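Local coordinates for cell envelope-related transcriptional attenuator domain-containing protein (Streptococcus agalactiae, PDB 3OKZ) that probably attaches glycopolymers from lipid-linked precursors to the cell wall, as in other LytR/CpsA/Psr family members, though its own function is unknown, at residues V48-K53 against D236-I241; D110-I115 against N216-I221. All blocks are in the same frame, centred on the assembly; numbering follows the deposited sequence.

Interaction 1: V48-K53 against D236-I241; sequences VTINPK and DSLEHI
The flat peptide joining Asn51 to Pro52 meets the hydroxyl of Ser237. Ser237 OG lies well off the plane of this peptide, 3.3 Å from Pro52 CA. Ser237 OG gives a weak hydrogen bond to Asn51 O, at 3.4 Å. The second flat group, the amide of Asn51, is on a side chain whose CB points away from 236-241. Its OD1 accepts from the backbone N of Thr54, and its ND2 donates to Glu277 O. Ser237 points its CB at the strand end. Its OG is anti to the carbonyl carbon (chi1 -66°), which brings the hydroxyl to the Asn51 carbonyl.

The other side-chain contacts between the segments are apolar. Ile50 CG2 touches Ser237 CB at 3.7 Å. The other branch is looser, with Ile50 CG1 4.4 Å from Leu238 CD2. Tyr234 packs on both Ile50 and Pro52, and Leu238 also touches Leu198 of helix 178-200. Thr57 of the neighbouring strand 56-62 takes a weak bond with Ser237 O and a backbone bond with His240. The contact thus seats the short 3-10 segment 237-239 against the end of strand 41-51, in the loop leading from helix 228-232 into strand 241-252 of the mixed sheet.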
loop_
_atom_site.group_PDB
_atom_site.type_symbol
_atom_site.label_atom_id
_atom_site.label_comp_id
_atom_site.label_asym_id
_atom_site.label_seq_id
_atom_site.Cartn_x
_atom_site.Cartn_y
_atom_site.Cartn_z
ATOM N N VAL A 48 -1.827 -2.696 6.096
ATOM C CA VAL A 48 -3.180 -3.024 6.524
ATOM C C VAL A 48 -3.224 -3.781 7.841
ATOM O O VAL A 48 -2.434 -4.703 8.064
ATOM C CB VAL A 48 -3.900 -3.902 5.471
ATOM C CG1 VAL A 48 -5.406 -3.851 5.691
ATOM C CG2 VAL A 48 -3.526 -3.455 4.060
ATOM N N THR A 49 -4.155 -3.387 8.707
ATOM C CA THR A 49 -4.345 -4.057 9.991
ATOM C C THR A 49 -5.727 -4.670 9.960
ATOM O O THR A 49 -6.656 -4.068 9.412
ATOM C CB THR A 49 -4.345 -3.093 11.175
ATOM O OG1 THR A 49 -5.461 -2.209 11.054
ATOM C CG2 THR A 49 -3.074 -2.300 11.229
ATOM N N ILE A 50 -5.849 -5.863 10.543
ATOM C CA ILE A 50 -7.123 -6.587 10.641
ATOM C C ILE A 50 -7.155 -7.218 12.024
ATOM O O ILE A 50 -6.252 -7.982 12.386
ATOM C CB ILE A 50 -7.254 -7.732 9.599
ATOM C CG1 ILE A 50 -7.026 -7.203 8.183
ATOM C CG2 ILE A 50 -8.639 -8.355 9.691
ATOM C CD1 ILE A 50 -5.908 -7.916 7.448
ATOM N N ASN A 51 -8.177 -6.882 12.805
ATOM C CA ASN A 51 -8.308 -7.422 14.154
ATOM C C ASN A 51 -9.643 -8.136 14.273
ATOM O O ASN A 51 -10.684 -7.502 14.467
ATOM C CB ASN A 51 -8.239 -6.305 15.185
ATOM C CG ASN A 51 -8.168 -6.832 16.593
ATOM O OD1 ASN A 51 -8.989 -7.647 17.003
ATOM N ND2 ASN A 51 -7.181 -6.369 17.347
ATOM N N PRO A 52 -9.627 -9.472 14.172
ATOM C CA PRO A 52 -10.844 -10.287 14.256
ATOM C C PRO A 52 -11.603 -10.063 15.558
ATOM O O PRO A 52 -12.832 -10.166 15.614
ATOM C CB PRO A 52 -10.303 -11.704 14.128
ATOM C CG PRO A 52 -8.967 -11.605 14.801
ATOM C CD PRO A 52 -8.424 -10.322 14.220
ATOM N N LYS A 53 -10.842 -9.741 16.596
ATOM C CA LYS A 53 -11.370 -9.505 17.930
ATOM C C LYS A 53 -12.199 -8.219 17.990
ATOM O O LYS A 53 -13.425 -8.273 18.103
ATOM C CB LYS A 53 -10.190 -9.445 18.910
ATOM C CG LYS A 53 -10.517 -9.669 20.367
ATOM C CD LYS A 53 -9.239 -9.755 21.191
ATOM C CE LYS A 53 -8.410 -8.480 21.082
ATOM N NZ LYS A 53 -7.169 -8.539 21.903
ATOM N N ASP A 236 -15.725 -10.525 8.584
ATOM C CA ASP A 236 -16.564 -9.547 9.271
ATOM C C ASP A 236 -15.754 -8.297 9.566
ATOM O O ASP A 236 -16.277 -7.186 9.539
ATOM C CB ASP A 236 -17.101 -10.133 10.580
ATOM C CG ASP A 236 -17.569 -11.563 10.422
ATOM O OD1 ASP A 236 -16.715 -12.440 10.162
ATOM O OD2 ASP A 236 -18.786 -11.809 10.545
ATOM N N SER A 237 -14.471 -8.495 9.850
ATOM C CA SER A 237 -13.569 -7.397 10.169
ATOM C C SER A 237 -13.444 -6.420 9.014
ATOM O O SER A 237 -13.284 -5.213 9.219
ATOM C CB SER A 237 -12.181 -7.936 10.529
ATOM O OG SER A 237 -12.233 -8.682 11.733
ATOM N N LEU A 238 -13.521 -6.943 7.797
ATOM C CA LEU A 238 -13.406 -6.111 6.610
ATOM C C LEU A 238 -14.635 -5.217 6.428
ATOM O O LEU A 238 -14.659 -4.344 5.563
ATOM C CB LEU A 238 -13.200 -7.012 5.391
ATOM C CG LEU A 238 -12.090 -8.056 5.593
ATOM C CD1 LEU A 238 -11.977 -8.959 4.370
ATOM C CD2 LEU A 238 -10.768 -7.352 5.872
ATOM N N GLU A 239 -15.643 -5.421 7.269
ATOM C CA GLU A 239 -16.891 -4.667 7.196
ATOM C C GLU A 239 -16.755 -3.203 7.605
ATOM O O GLU A 239 -17.646 -2.398 7.335
ATOM C CB GLU A 239 -17.946 -5.336 8.082
ATOM C CG GLU A 239 -19.320 -5.538 7.445
ATOM C CD GLU A 239 -19.346 -6.674 6.435
ATOM O OE1 GLU A 239 -20.449 -7.188 6.149
ATOM O OE2 GLU A 239 -18.271 -7.052 5.922
ATOM N N HIS A 240 -15.655 -2.865 8.273
ATOM C CA HIS A 240 -15.420 -1.489 8.718
ATOM C C HIS A 240 -13.957 -1.086 8.556
ATOM O O HIS A 240 -13.088 -1.576 9.283
ATOM C CB HIS A 240 -15.822 -1.334 10.181
ATOM C CG HIS A 240 -17.122 -1.986 10.516
ATOM N ND1 HIS A 240 -17.219 -3.319 10.850
ATOM C CD2 HIS A 240 -18.385 -1.501 10.526
ATOM C CE1 HIS A 240 -18.487 -3.628 11.050
ATOM N NE2 HIS A 240 -19.215 -2.544 10.859
ATOM N N ILE A 241 -13.693 -0.172 7.622
ATOM C CA ILE A 241 -12.331 0.265 7.345
ATOM C C ILE A 241 -12.062 1.738 7.647
ATOM O O ILE A 241 -12.763 2.620 7.147
ATOM C CB ILE A 241 -11.965 0.059 5.853
ATOM C CG1 ILE A 241 -12.624 -1.202 5.292
ATOM C CG2 ILE A 241 -10.459 -0.041 5.704
ATOM C CD1 ILE A 241 -12.062 -2.484 5.827
#

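Interaction 2: D110-I115 against N216-I221; sequences DYFMQI and NMQTNI
Backbone bonds join Gln114 and Gln218 as an antiparallel hydrogen-bonded pair. Gln114 N donates to Gln218 O at 3.1 Å, tilted 31° from the carbonyl plane. Gln218 N returns a bond to Gln114 O at 2.8 Å, in the carbonyl plane. Beyond the strand end, Asn220 N donates to Phe112 O at 2.9 Å. Met113 with Thr219 and Ile115 with Met217 are non-hydrogen-bonded pairs.

Among side-chain polar groups, Thr219 OG1 gives a weak bond to the same Phe112 O. Thr219 OG1 also accepts from Ile221 N at 2.7 Å, forming an ST turn. The turn begins at Thr219, the last residue of strand 217-219. The amide of Gln114 sends OE1 to Tyr89 OH.

Aromatic contacts come next. The Phe112 ring has Asn220 CB at its edge. Tyr111 CD2 meets Ile221 CG1 at 3.9 Å, the two side chains crossing at about a right angle.

Apolar contacts lie on the face that carries Met113, Ile115, Met217 and Thr219; both methionines are selenomethionine. Met113 CE reaches Met217 SE at 3.6 Å, brought there by a bend at chi3 (-94°). Ile115 CG1 packs on Met217 CB at 3.4 Å. This is an antiparallel pairing that adds the short edge strand 217-219 to strand 111-116 of the mixed sheet.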
loop_
_atom_site.group_PDB
_atom_site.type_symbol
_atom_site.label_atom_id
_atom_site.label_comp_id
_atom_site.label_asym_id
_atom_site.label_seq_id
_atom_site.Cartn_x
_atom_site.Cartn_y
_atom_site.Cartn_z
ATOM N N ASP A 110 3.350 -9.027 9.737
ATOM C CA ASP A 110 2.884 -10.401 9.562
ATOM C C ASP A 110 2.942 -10.967 8.138
ATOM O O ASP A 110 3.663 -11.930 7.863
ATOM C CB ASP A 110 1.455 -10.505 10.096
ATOM C CG ASP A 110 1.400 -10.484 11.603
ATOM O OD1 ASP A 110 0.400 -10.000 12.162
ATOM O OD2 ASP A 110 2.361 -10.965 12.230
ATOM N N TYR A 111 2.180 -10.374 7.232
ATOM C CA TYR A 111 2.155 -10.866 5.865
ATOM C C TYR A 111 2.537 -9.821 4.830
ATOM O O TYR A 111 3.021 -8.743 5.157
ATOM C CB TYR A 111 0.773 -11.456 5.551
ATOM C CG TYR A 111 0.382 -12.522 6.538
ATOM C CD1 TYR A 111 -0.322 -12.204 7.696
ATOM C CD2 TYR A 111 0.815 -13.839 6.368
ATOM C CE1 TYR A 111 -0.578 -13.171 8.669
ATOM C CE2 TYR A 111 0.567 -14.812 7.337
ATOM C CZ TYR A 111 -0.124 -14.471 8.486
ATOM O OH TYR A 111 -0.311 -15.421 9.464
ATOM N N PHE A 112 2.311 -10.152 3.569
ATOM C CA PHE A 112 2.666 -9.268 2.486
ATOM C C PHE A 112 1.962 -9.722 1.218
ATOM O O PHE A 112 1.911 -10.914 0.902
ATOM C CB PHE A 112 4.182 -9.323 2.293
ATOM C CG PHE A 112 4.630 -9.035 0.900
ATOM C CD1 PHE A 112 4.864 -7.722 0.485
ATOM C CD2 PHE A 112 4.799 -10.078 -0.010
ATOM C CE1 PHE A 112 5.258 -7.442 -0.821
ATOM C CE2 PHE A 112 5.192 -9.816 -1.324
ATOM C CZ PHE A 112 5.421 -8.490 -1.729
HETATM N N MSE A 113 1.413 -8.765 0.488
HETATM C CA MSE A 113 0.737 -9.103 -0.747
HETATM C C MSE A 113 1.060 -8.095 -1.837
HETATM O O MSE A 113 1.065 -6.874 -1.614
HETATM C CB MSE A 113 -0.769 -9.161 -0.523
HETATM C CG MSE A 113 -1.550 -9.474 -1.784
HETATM SE SE MSE A 113 -3.443 -9.563 -1.504
HETATM C CE MSE A 113 -3.627 -11.447 -1.209
ATOM N N GLN A 114 1.352 -8.613 -3.021
ATOM C CA GLN A 114 1.647 -7.738 -4.141
ATOM C C GLN A 114 0.831 -8.156 -5.342
ATOM O O GLN A 114 0.655 -9.349 -5.595
ATOM C CB GLN A 114 3.144 -7.751 -4.462
ATOM C CG GLN A 114 3.712 -9.054 -4.998
ATOM C CD GLN A 114 5.233 -9.026 -4.997
ATOM O OE1 GLN A 114 5.848 -7.960 -5.063
ATOM N NE2 GLN A 114 5.844 -10.196 -4.927
ATOM N N ILE A 115 0.309 -7.156 -6.046
ATOM C CA ILE A 115 -0.508 -7.366 -7.237
ATOM C C ILE A 115 -0.076 -6.378 -8.318
ATOM O O ILE A 115 0.096 -5.188 -8.045
ATOM C CB ILE A 115 -2.002 -7.149 -6.916
ATOM C CG1 ILE A 115 -2.392 -8.026 -5.720
ATOM C CG2 ILE A 115 -2.862 -7.506 -8.129
ATOM C CD1 ILE A 115 -3.886 -8.107 -5.445
ATOM N N ASN A 216 -1.387 -12.952 -11.358
ATOM C CA ASN A 216 -0.792 -11.627 -11.275
ATOM C C ASN A 216 -0.735 -11.018 -9.914
ATOM O O ASN A 216 -0.865 -9.798 -9.775
ATOM C CB ASN A 216 -1.502 -10.654 -12.217
ATOM C CG ASN A 216 -1.257 -10.981 -13.672
ATOM O OD1 ASN A 216 -1.876 -11.878 -14.228
ATOM N ND2 ASN A 216 -0.335 -10.269 -14.286
HETATM N N MSE A 217 -0.549 -11.869 -8.909
HETATM C CA MSE A 217 -0.439 -11.423 -7.527
HETATM C C MSE A 217 0.303 -12.512 -6.777
HETATM O O MSE A 217 0.036 -13.696 -6.970
HETATM C CB MSE A 217 -1.822 -11.177 -6.916
HETATM C CG MSE A 217 -2.555 -12.410 -6.422
HETATM SE SE MSE A 217 -2.537 -12.580 -4.485
HETATM C CE MSE A 217 -1.460 -14.181 -4.348
ATOM N N GLN A 218 1.256 -12.101 -5.946
ATOM C CA GLN A 218 2.074 -13.030 -5.170
ATOM C C GLN A 218 1.980 -12.689 -3.680
ATOM O O GLN A 218 2.239 -11.556 -3.269
ATOM C CB GLN A 218 3.528 -12.957 -5.655
ATOM C CG GLN A 218 4.438 -14.070 -5.157
ATOM C CD GLN A 218 5.255 -13.679 -3.933
ATOM O OE1 GLN A 218 6.039 -14.479 -3.414
ATOM N NE2 GLN A 218 5.079 -12.444 -3.469
ATOM N N THR A 219 1.597 -13.673 -2.873
ATOM C CA THR A 219 1.459 -13.448 -1.443
ATOM C C THR A 219 2.370 -14.274 -0.549
ATOM O O THR A 219 2.850 -15.345 -0.916
ATOM C CB THR A 219 0.015 -13.682 -0.965
ATOM O OG1 THR A 219 -0.017 -13.612 0.461
ATOM C CG2 THR A 219 -0.492 -15.048 -1.405
ATOM N N ASN A 220 2.583 -13.736 0.643
ATOM C CA ASN A 220 3.406 -14.342 1.673
ATOM C C ASN A 220 2.560 -15.424 2.356
ATOM O O ASN A 220 3.067 -16.278 3.084
ATOM C CB ASN A 220 3.780 -13.267 2.692
ATOM C CG ASN A 220 4.990 -13.626 3.485
ATOM O OD1 ASN A 220 5.411 -12.877 4.361
ATOM N ND2 ASN A 220 5.574 -14.778 3.182
ATOM N N ILE A 221 1.259 -15.361 2.110
ATOM C CA ILE A 221 0.304 -16.292 2.682
ATOM C C ILE A 221 0.442 -17.700 2.124
ATOM O O ILE A 221 0.994 -17.899 1.042
ATOM C CB ILE A 221 -1.126 -15.788 2.434
ATOM C CG1 ILE A 221 -1.334 -14.459 3.177
ATOM C CG2 ILE A 221 -2.145 -16.827 2.893
ATOM C CD1 ILE A 221 -2.713 -13.845 2.979
#

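Overall arrangement
Both interactions belong to the same mixed sheet. Their centres are about 18 Å apart and their nearest atoms about 7 Å apart, so they do not touch. Strand 20-28 lies between them: it pairs with strand 111-116 of interaction 2 and with strand 41-51 of interaction 1. Interaction 2 builds the edge of the sheet at strand 217-219. Interaction 1 instead reaches past strand 56-62 to the approach to strand 241-252. Along the chain, interaction 2 is nested within the loop closed by interaction 1. Together they tie later parts of the chain to earlier strands on either side of strand 20-28. This piece of a longer protein includes its LytR/CpsA/Psr family region, which holds 48-53 and 110-115.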